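Local structure of hydrazine synthase subunit gamma (Candidatus Kuenenia stuttgartiensis, 5C2V) at residues T8-T11 with G12-E16; S140-R143 with L144-L147; P194-P197 with R198-F201; L299-Q302 with E303-D306. The protein reduces nitric oxide to hydroxylamine, the first half-reaction of hydrazine synthesis, as the two-heme gamma subunit of the hydrazine synthase complex. All blocks are in the same frame, centred on the assembly; numbering follows the deposited sequence.

In the fold
The four contacts are all local, and they differ by what surrounds them. Contact 1 is a surface turn after strand 4-10, where a side-chain amide and carbonyls bond to the beta subunit. Contact 2 is the most buried: the first two turns of helix 141-152, knit by backbone bonds and reaching heme c #1 through Leu-147. Contacts 3 and 4 both belong to the cytochrome c region around heme c #2, with centres about 23 Å apart. The former is a beta turn in a loop, the latter the start of helix 301-312, where side-chain bonds and a leucine pair supplement the backbone. Contacts 1 and 4 lie on opposite sides of the chain's centre, their centres about 55 Å apart.

Contact 1 (T8-T11 with G12-E16); sequences TIQT and GATWE
The side-chain amide of Gln-10 is the flat group here: Gly-12 O lies at its edge, and the methyl of Thr-14 lies over one face. The setting is the turn that follows strand 4-10, a strand whose residues Thr-8 to Gln-10 continue an antiparallel beta ladder with the beta subunit. Gln-10 folds back over that turn. Its chain leaves with CG anti to the backbone N and then bends at chi2 (77°), which brings NE2 round to the glycine two residues on. NE2 donates to Gly-12 O at 3.3 Å, and the acceptor lies almost in the amide plane. Seen from the glycine, however, the donor stands well above the carbonyl plane, 63° out of it. Gln-10 CG also packs on the same oxygen. On the face of the amide, Thr-14 CG2 sits 3.9 Å from Gln-10 CD, the two side chains crossing at about a right angle. The rotation of the amide is fixed by more than the turn: its NE2 also donates to Ser-341 O of the beta subunit, and its OE1 accepts from Asn-343 ND2 of that subunit. Asn-342 of the beta subunit bonds to Ala-13 O, so the bend is held from outside as well. Thr-14 CG2 reaches the oxygen end of the amide too, 4.0 Å from Gln-10 OE1.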
loop_
_atom_site.group_PDB
_atom_site.type_symbol
_atom_site.label_atom_id
_atom_site.label_comp_id
_atom_site.label_asym_id
_atom_site.label_seq_id
_atom_site.Cartn_x
_atom_site.Cartn_y
_atom_site.Cartn_z
ATOM N N THR C 8 20.557 21.982 -44.162
ATOM C CA THR C 8 20.323 23.389 -43.854
ATOM C C THR C 8 20.682 24.269 -45.048
ATOM O O THR C 8 21.798 24.207 -45.563
ATOM C CB THR C 8 21.131 23.848 -42.625
ATOM O OG1 THR C 8 20.717 23.105 -41.472
ATOM C CG2 THR C 8 20.919 25.334 -42.367
ATOM N N ILE C 9 19.729 25.086 -45.483
ATOM C CA ILE C 9 19.958 26.008 -46.589
ATOM C C ILE C 9 20.467 27.340 -46.063
ATOM O O ILE C 9 19.753 28.035 -45.342
ATOM C CB ILE C 9 18.672 26.256 -47.402
ATOM C CG1 ILE C 9 17.990 24.934 -47.753
ATOM C CG2 ILE C 9 18.978 27.069 -48.652
ATOM C CD1 ILE C 9 16.648 25.108 -48.431
ATOM N N GLN C 10 21.691 27.709 -46.426
ATOM C CA GLN C 10 22.222 28.982 -45.964
ATOM C C GLN C 10 21.926 30.043 -47.017
ATOM O O GLN C 10 22.572 30.093 -48.064
ATOM C CB GLN C 10 23.727 28.872 -45.707
ATOM C CG GLN C 10 24.350 30.065 -45.005
ATOM C CD GLN C 10 24.052 30.094 -43.519
ATOM O OE1 GLN C 10 24.100 29.066 -42.844
ATOM N NE2 GLN C 10 23.747 31.278 -43.000
ATOM N N THR C 11 20.951 30.895 -46.720
ATOM C CA THR C 11 20.532 31.945 -47.642
ATOM C C THR C 11 21.429 33.171 -47.544
ATOM O O THR C 11 21.871 33.717 -48.554
ATOM C CB THR C 11 19.071 32.356 -47.392
ATOM O OG1 THR C 11 18.965 33.018 -46.126
ATOM C CG2 THR C 11 18.167 31.131 -47.402
ATOM N N GLY C 12 21.687 33.600 -46.313
ATOM C CA GLY C 12 22.529 34.752 -46.064
ATOM C C GLY C 12 23.882 34.331 -45.533
ATOM O O GLY C 12 24.257 33.164 -45.628
ATOM N N ALA C 13 24.620 35.283 -44.974
ATOM C CA ALA C 13 25.935 34.996 -44.417
ATOM C C ALA C 13 25.818 34.343 -43.044
ATOM O O ALA C 13 24.827 34.531 -42.337
ATOM C CB ALA C 13 26.764 36.266 -44.335
ATOM N N THR C 14 26.836 33.573 -42.674
ATOM C CA THR C 14 26.863 32.896 -41.383
ATOM C C THR C 14 27.040 33.886 -40.236
ATOM O O THR C 14 27.836 34.820 -40.328
ATOM C CB THR C 14 27.991 31.850 -41.319
ATOM O OG1 THR C 14 29.245 32.482 -41.609
ATOM C CG2 THR C 14 27.747 30.738 -42.327
ATOM N N TRP C 15 26.288 33.679 -39.160
ATOM C CA TRP C 15 26.384 34.537 -37.984
ATOM C C TRP C 15 26.303 33.726 -36.693
ATOM O O TRP C 15 25.382 32.931 -36.505
ATOM C CB TRP C 15 25.281 35.597 -38.008
ATOM C CG TRP C 15 25.381 36.606 -36.903
ATOM C CD1 TRP C 15 26.079 37.778 -36.924
ATOM C CD2 TRP C 15 24.752 36.538 -35.616
ATOM N NE1 TRP C 15 25.928 38.442 -35.731
ATOM C CE2 TRP C 15 25.118 37.703 -34.912
ATOM C CE3 TRP C 15 23.916 35.607 -34.993
ATOM C CZ2 TRP C 15 24.678 37.958 -33.615
ATOM C CZ3 TRP C 15 23.481 35.863 -33.705
ATOM C CH2 TRP C 15 23.863 37.030 -33.030
ATOM N N GLU C 16 27.273 33.932 -35.807
ATOM C CA GLU C 16 27.279 33.270 -34.506
ATOM C C GLU C 16 27.274 34.300 -33.381
ATOM O O GLU C 16 27.867 35.371 -33.513
ATOM C CB GLU C 16 28.490 32.344 -34.375
ATOM C CG GLU C 16 28.471 31.155 -35.322
ATOM C CD GLU C 16 29.613 30.189 -35.070
ATOM O OE1 GLU C 16 29.822 29.282 -35.903
ATOM O OE2 GLU C 16 30.299 30.335 -34.036
#

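Contact 2 (S140-R143 with L144-L147); sequences SPMR and LEAL
Ser-140 O accepts from Leu-144 N, the first of four alpha-helical bonds that open helix 141-152. Ser-140 is the N-cap of this helix, and Pro-141, which has no N-H to satisfy, takes the first helical position. The ladder then runs on in regular steps: Pro-141 O takes Glu-145 N, Met-142 O takes Ala-146 N, and Arg-143 O takes Leu-147 N, each donor 2.9 Å from its acceptor. Every carbonyl from Ser-140 to Arg-143 is therefore paired with the amide four residues further along. At the N-terminal end the serine OG accepts weakly from Arg-143 N, a capping bond of 3.4 Å. That keeps one of the first-turn amides from being left without an acceptor.

The side chain of Arg-143 finds its partners beyond the helix. Its NE donates to Gly-19 O, NH2 to Arg-20 O and NH1 to Gln-49 OE1, so the guanidinium is gripped along its rim by the segment before helix 26-30 and by helix 43-51. Ser-140 N lies against one face of this plane, 3.4 Å above it and offset toward the rim. At the far end of the segment Leu-147 carries CG anti to the backbone N (chi1 -175°) and reaches the pocket of heme c #1, its side chain about 4 Å from that of Cys-126 and about 4 Å from the heme. Closer to the backbone, Leu-147 CB rests 3.4 Å from Arg-143 O, the carbonyl that takes its own N-H.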
loop_
_atom_site.group_PDB
_atom_site.type_symbol
_atom_site.label_atom_id
_atom_site.label_comp_id
_atom_site.label_asym_id
_atom_site.label_seq_id
_atom_site.Cartn_x
_atom_site.Cartn_y
_atom_site.Cartn_z
ATOM N N SER C 140 27.963 37.892 -19.051
ATOM C CA SER C 140 29.362 38.279 -19.173
ATOM C C SER C 140 29.414 39.776 -19.473
ATOM O O SER C 140 28.411 40.347 -19.907
ATOM C CB SER C 140 30.054 37.468 -20.274
ATOM O OG SER C 140 29.491 37.744 -21.544
ATOM N N PRO C 141 30.567 40.422 -19.229
ATOM C CA PRO C 141 30.682 41.856 -19.525
ATOM C C PRO C 141 30.332 42.187 -20.976
ATOM O O PRO C 141 29.608 43.152 -21.244
ATOM C CB PRO C 141 32.157 42.156 -19.247
ATOM C CG PRO C 141 32.571 41.126 -18.261
ATOM C CD PRO C 141 31.786 39.891 -18.592
ATOM N N MET C 142 30.835 41.369 -21.894
ATOM C CA MET C 142 30.646 41.590 -23.323
ATOM C C MET C 142 29.176 41.504 -23.728
ATOM O O MET C 142 28.666 42.381 -24.423
ATOM C CB MET C 142 31.466 40.580 -24.126
ATOM C CG MET C 142 31.711 40.984 -25.570
ATOM S SD MET C 142 32.706 42.483 -25.693
ATOM C CE MET C 142 32.851 42.650 -27.470
ATOM N N ARG C 143 28.503 40.444 -23.290
ATOM C CA ARG C 143 27.100 40.236 -23.637
ATOM C C ARG C 143 26.210 41.322 -23.038
ATOM O O ARG C 143 25.247 41.766 -23.670
ATOM C CB ARG C 143 26.635 38.849 -23.182
ATOM C CG ARG C 143 27.133 37.722 -24.078
ATOM C CD ARG C 143 26.505 36.377 -23.736
ATOM N NE ARG C 143 27.218 35.681 -22.668
ATOM C CZ ARG C 143 26.715 35.441 -21.462
ATOM N NH1 ARG C 143 25.484 35.835 -21.162
ATOM N NH2 ARG C 143 27.441 34.799 -20.556
ATOM N N LEU C 144 26.538 41.754 -21.825
ATOM C CA LEU C 144 25.803 42.839 -21.188
ATOM C C LEU C 144 25.971 44.131 -21.981
ATOM O O LEU C 144 24.989 44.806 -22.291
ATOM C CB LEU C 144 26.266 43.042 -19.745
ATOM C CG LEU C 144 25.555 44.165 -18.984
ATOM C CD1 LEU C 144 24.045 43.990 -19.051
ATOM C CD2 LEU C 144 26.026 44.226 -17.538
ATOM N N GLU C 145 27.217 44.461 -22.313
ATOM C CA GLU C 145 27.503 45.667 -23.086
ATOM C C GLU C 145 26.782 45.645 -24.431
ATOM O O GLU C 145 26.242 46.659 -24.869
ATOM C CB GLU C 145 29.008 45.831 -23.301
ATOM C CG GLU C 145 29.381 47.107 -24.042
ATOM C CD GLU C 145 30.871 47.231 -24.290
ATOM O OE1 GLU C 145 31.621 46.313 -23.898
ATOM O OE2 GLU C 145 31.290 48.251 -24.878
ATOM N N ALA C 146 26.773 44.482 -25.076
ATOM C CA ALA C 146 26.088 44.315 -26.353
ATOM C C ALA C 146 24.586 44.539 -26.200
ATOM O O ALA C 146 23.956 45.203 -27.028
ATOM C CB ALA C 146 26.362 42.934 -26.927
ATOM N N LEU C 147 24.023 43.979 -25.133
ATOM C CA LEU C 147 22.604 44.147 -24.831
ATOM C C LEU C 147 22.253 45.624 -24.666
ATOM O O LEU C 147 21.288 46.123 -25.258
ATOM C CB LEU C 147 22.238 43.362 -23.570
ATOM C CG LEU C 147 20.767 43.320 -23.156
ATOM C CD1 LEU C 147 19.894 42.893 -24.322
ATOM C CD2 LEU C 147 20.589 42.373 -21.979
#

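Contact 3 (P194-P197 with R198-F201); sequences PMDP and RALF
A chi1 of -177° sets the carboxylate of Asp-196 beside its own carbonyl carbon and folds it over the two residues that follow Pro-197. From there OD1 accepts from Arg-198 N at 3.3 Å, a weak bond, while OD2 lies 4.0 Å from Ala-199 CB. The guanidinium of Arg-198 does not join in: its chain runs extended from CG to NE and carries the charge away, leaving NH1 5.8 Å from Asp-196 OD1. Ala-199 N closes the backbone loop by donating to Asp-196 O at 3.1 Å, from 60° above the carbonyl plane. Together these make a type I beta turn from Asp-196 to Ala-199 with an Asx turn at its start, in the loop between helix 170-179 and strand 206-207. Beyond the turn, Phe-201 swings its ring back toward Pro-194, and CZ comes 4.0 Å from Pro-194 N, which meets the ring at its edge. Tyr-310 of helix 301-312 touches both of these residues. The carbonyl of Phe-201 accepts from ND1 of His-190, one of the two axial ligands of heme c #2, fixing the imidazole by a backbone oxygen as in many c-type cytochromes. Ala-199 O accepts from Arg-262 NH1.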
loop_
_atom_site.group_PDB
_atom_site.type_symbol
_atom_site.label_atom_id
_atom_site.label_comp_id
_atom_site.label_asym_id
_atom_site.label_seq_id
_atom_site.Cartn_x
_atom_site.Cartn_y
_atom_site.Cartn_z
ATOM N N PRO C 194 5.748 69.115 -31.663
ATOM C CA PRO C 194 5.314 67.998 -32.513
ATOM C C PRO C 194 6.178 67.780 -33.753
ATOM O O PRO C 194 6.384 66.635 -34.156
ATOM C CB PRO C 194 3.894 68.405 -32.923
ATOM C CG PRO C 194 3.435 69.299 -31.834
ATOM C CD PRO C 194 4.651 70.066 -31.412
ATOM N N MET C 195 6.671 68.860 -34.350
ATOM C CA MET C 195 7.435 68.764 -35.589
ATOM C C MET C 195 8.933 68.631 -35.332
ATOM O O MET C 195 9.717 68.461 -36.266
ATOM C CB MET C 195 7.167 69.983 -36.474
ATOM C CG MET C 195 5.703 70.188 -36.827
ATOM S SD MET C 195 5.001 68.812 -37.756
ATOM C CE MET C 195 3.505 69.567 -38.387
ATOM N N ASP C 196 9.325 68.711 -34.064
ATOM C CA ASP C 196 10.731 68.600 -33.688
ATOM C C ASP C 196 11.101 67.149 -33.394
ATOM O O ASP C 196 10.620 66.568 -32.422
ATOM C CB ASP C 196 11.032 69.483 -32.474
ATOM C CG ASP C 196 12.498 69.461 -32.081
ATOM O OD1 ASP C 196 13.348 69.183 -32.954
ATOM O OD2 ASP C 196 12.800 69.725 -30.898
ATOM N N PRO C 197 11.960 66.558 -34.241
ATOM C CA PRO C 197 12.384 65.161 -34.092
ATOM C C PRO C 197 13.155 64.916 -32.797
ATOM O O PRO C 197 13.212 63.785 -32.317
ATOM C CB PRO C 197 13.289 64.934 -35.312
ATOM C CG PRO C 197 12.910 66.006 -36.282
ATOM C CD PRO C 197 12.546 67.185 -35.438
ATOM N N ARG C 198 13.739 65.975 -32.244
ATOM C CA ARG C 198 14.547 65.867 -31.035
ATOM C C ARG C 198 13.733 66.088 -29.760
ATOM O O ARG C 198 14.288 66.109 -28.661
ATOM C CB ARG C 198 15.711 66.861 -31.089
ATOM C CG ARG C 198 16.809 66.488 -32.079
ATOM C CD ARG C 198 17.873 67.575 -32.161
ATOM N NE ARG C 198 19.139 67.074 -32.693
ATOM C CZ ARG C 198 19.453 67.042 -33.985
ATOM N NH1 ARG C 198 18.591 67.483 -34.891
ATOM N NH2 ARG C 198 20.631 66.570 -34.371
ATOM N N ALA C 199 12.421 66.253 -29.906
ATOM C CA ALA C 199 11.551 66.520 -28.761
ATOM C C ALA C 199 11.287 65.260 -27.935
ATOM O O ALA C 199 10.781 64.264 -28.454
ATOM C CB ALA C 199 10.237 67.125 -29.230
ATOM N N LEU C 200 11.642 65.303 -26.654
ATOM C CA LEU C 200 11.460 64.147 -25.779
ATOM C C LEU C 200 10.200 64.200 -24.912
ATOM O O LEU C 200 9.857 63.214 -24.259
ATOM C CB LEU C 200 12.686 64.000 -24.877
ATOM C CG LEU C 200 14.029 64.147 -25.594
ATOM C CD1 LEU C 200 15.181 64.119 -24.604
ATOM C CD2 LEU C 200 14.194 63.063 -26.648
ATOM N N PHE C 201 9.511 65.339 -24.926
ATOM C CA PHE C 201 8.312 65.566 -24.109
ATOM C C PHE C 201 8.441 65.095 -22.655
ATOM O O PHE C 201 7.481 64.589 -22.073
ATOM C CB PHE C 201 7.098 64.903 -24.760
ATOM C CG PHE C 201 6.618 65.608 -25.997
ATOM C CD1 PHE C 201 5.695 66.637 -25.907
ATOM C CD2 PHE C 201 7.093 65.246 -27.246
ATOM C CE1 PHE C 201 5.253 67.292 -27.041
ATOM C CE2 PHE C 201 6.654 65.897 -28.384
ATOM C CZ PHE C 201 5.733 66.921 -28.281
#

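Contact 4 (L299-Q302 with E303-D306); sequences LKQQ and ELQD
Leu-299 lays its CB 3.7 Å from Leu-304 CD2, an apolar pair that spans the start of helix 301-312 as a hydrophobic staple does. Its CD2 lies over a face of the Glu-303 carboxylate, the two side chains crossing at about a right angle. Lys-300 comes next, its N-H held by Glu-303 OE1 at 3.3 Å through the anti lone pair of that oxygen. This is only the side-chain-to-backbone half of a capping box, since the lysine side chain supplies no return bond. Lys-300 O accepts weakly from Glu-303 N and Leu-304 N. From Gln-301 O the bonds are of normal strength, Gln-305 N donating to it at 2.9 Å, while the side-chain amides of the same two residues add a weak bond, Gln-305 NE2 to Gln-301 OE1, with their planes 69° apart. Gln-302 O takes Asp-306 N at 2.9 Å. Its side chain bends at chi2 (-73°) toward the same aspartate, but the orientation of its amide is doubtful, because it sets OE1 against a carboxylate oxygen. Asp-306 OD1 forms a salt bridge with Arg-174 of helix 170-179. That helix also meets Leu-299 through Ile-178, while Leu-304 packs on Met-280 and Ile-283 of a loop.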
loop_
_atom_site.group_PDB
_atom_site.type_symbol
_atom_site.label_atom_id
_atom_site.label_comp_id
_atom_site.label_asym_id
_atom_site.label_seq_id
_atom_site.Cartn_x
_atom_site.Cartn_y
_atom_site.Cartn_z
ATOM N N LEU C 299 -11.658 71.651 -17.690
ATOM C CA LEU C 299 -11.899 71.165 -19.046
ATOM C C LEU C 299 -13.121 70.247 -19.053
ATOM O O LEU C 299 -13.497 69.716 -18.012
ATOM C CB LEU C 299 -10.672 70.419 -19.583
ATOM C CG LEU C 299 -9.322 71.132 -19.716
ATOM C CD1 LEU C 299 -8.311 70.206 -20.377
ATOM C CD2 LEU C 299 -9.437 72.434 -20.497
ATOM N N LYS C 300 -13.753 70.066 -20.208
ATOM C CA LYS C 300 -14.799 69.052 -20.313
ATOM C C LYS C 300 -14.697 68.387 -21.699
ATOM O O LYS C 300 -13.931 68.836 -22.551
ATOM C CB LYS C 300 -16.191 69.676 -19.998
ATOM C CG LYS C 300 -17.442 68.960 -20.533
ATOM C CD LYS C 300 -18.468 68.661 -19.438
ATOM C CE LYS C 300 -19.622 67.838 -20.000
ATOM N NZ LYS C 300 -19.236 66.407 -20.184
ATOM N N GLN C 301 -15.519 67.368 -21.921
ATOM C CA GLN C 301 -15.228 66.225 -22.776
ATOM C C GLN C 301 -14.612 66.465 -24.157
ATOM O O GLN C 301 -13.689 65.747 -24.531
ATOM C CB GLN C 301 -16.516 65.424 -22.962
ATOM C CG GLN C 301 -16.286 64.013 -23.449
ATOM C CD GLN C 301 -15.459 63.191 -22.472
ATOM O OE1 GLN C 301 -14.718 62.295 -22.874
ATOM N NE2 GLN C 301 -15.590 63.487 -21.181
ATOM N N GLN C 302 -15.108 67.431 -24.923
ATOM C CA GLN C 302 -14.577 67.644 -26.269
ATOM C C GLN C 302 -13.102 68.050 -26.200
ATOM O O GLN C 302 -12.268 67.562 -26.974
ATOM C CB GLN C 302 -15.397 68.696 -27.017
ATOM C CG GLN C 302 -15.583 68.391 -28.497
ATOM C CD GLN C 302 -14.321 68.614 -29.298
ATOM O OE1 GLN C 302 -13.685 69.661 -29.192
ATOM N NE2 GLN C 302 -13.944 67.625 -30.100
ATOM N N GLU C 303 -12.787 68.925 -25.250
ATOM C CA GLU C 303 -11.413 69.349 -25.004
ATOM C C GLU C 303 -10.523 68.169 -24.621
ATOM O O GLU C 303 -9.412 68.024 -25.133
ATOM C CB GLU C 303 -11.370 70.407 -23.901
ATOM C CG GLU C 303 -12.030 71.724 -24.269
ATOM C CD GLU C 303 -11.967 72.740 -23.146
ATOM O OE1 GLU C 303 -12.494 72.452 -22.051
ATOM O OE2 GLU C 303 -11.386 73.826 -23.356
ATOM N N LEU C 304 -11.021 67.334 -23.716
ATOM C CA LEU C 304 -10.278 66.177 -23.229
ATOM C C LEU C 304 -10.004 65.180 -24.352
ATOM O O LEU C 304 -8.909 64.623 -24.449
ATOM C CB LEU C 304 -11.047 65.502 -22.091
ATOM C CG LEU C 304 -11.394 66.421 -20.915
ATOM C CD1 LEU C 304 -12.451 65.801 -20.014
ATOM C CD2 LEU C 304 -10.149 66.772 -20.117
ATOM N N GLN C 305 -11.005 64.968 -25.201
ATOM C CA GLN C 305 -10.883 64.067 -26.339
ATOM C C GLN C 305 -9.873 64.604 -27.347
ATOM O O GLN C 305 -9.078 63.844 -27.903
ATOM C CB GLN C 305 -12.241 63.854 -27.013
ATOM C CG GLN C 305 -13.254 63.101 -26.163
ATOM C CD GLN C 305 -14.600 62.960 -26.847
ATOM O OE1 GLN C 305 -14.769 63.369 -27.996
ATOM N NE2 GLN C 305 -15.565 62.380 -26.144
ATOM N N ASP C 306 -9.910 65.912 -27.580
ATOM C CA ASP C 306 -8.926 66.546 -28.452
ATOM C C ASP C 306 -7.517 66.367 -27.900
ATOM O O ASP C 306 -6.580 66.073 -28.646
ATOM C CB ASP C 306 -9.230 68.032 -28.631
ATOM C CG ASP C 306 -10.367 68.282 -29.597
ATOM O OD1 ASP C 306 -10.641 67.399 -30.437
ATOM O OD2 ASP C 306 -10.978 69.367 -29.523
#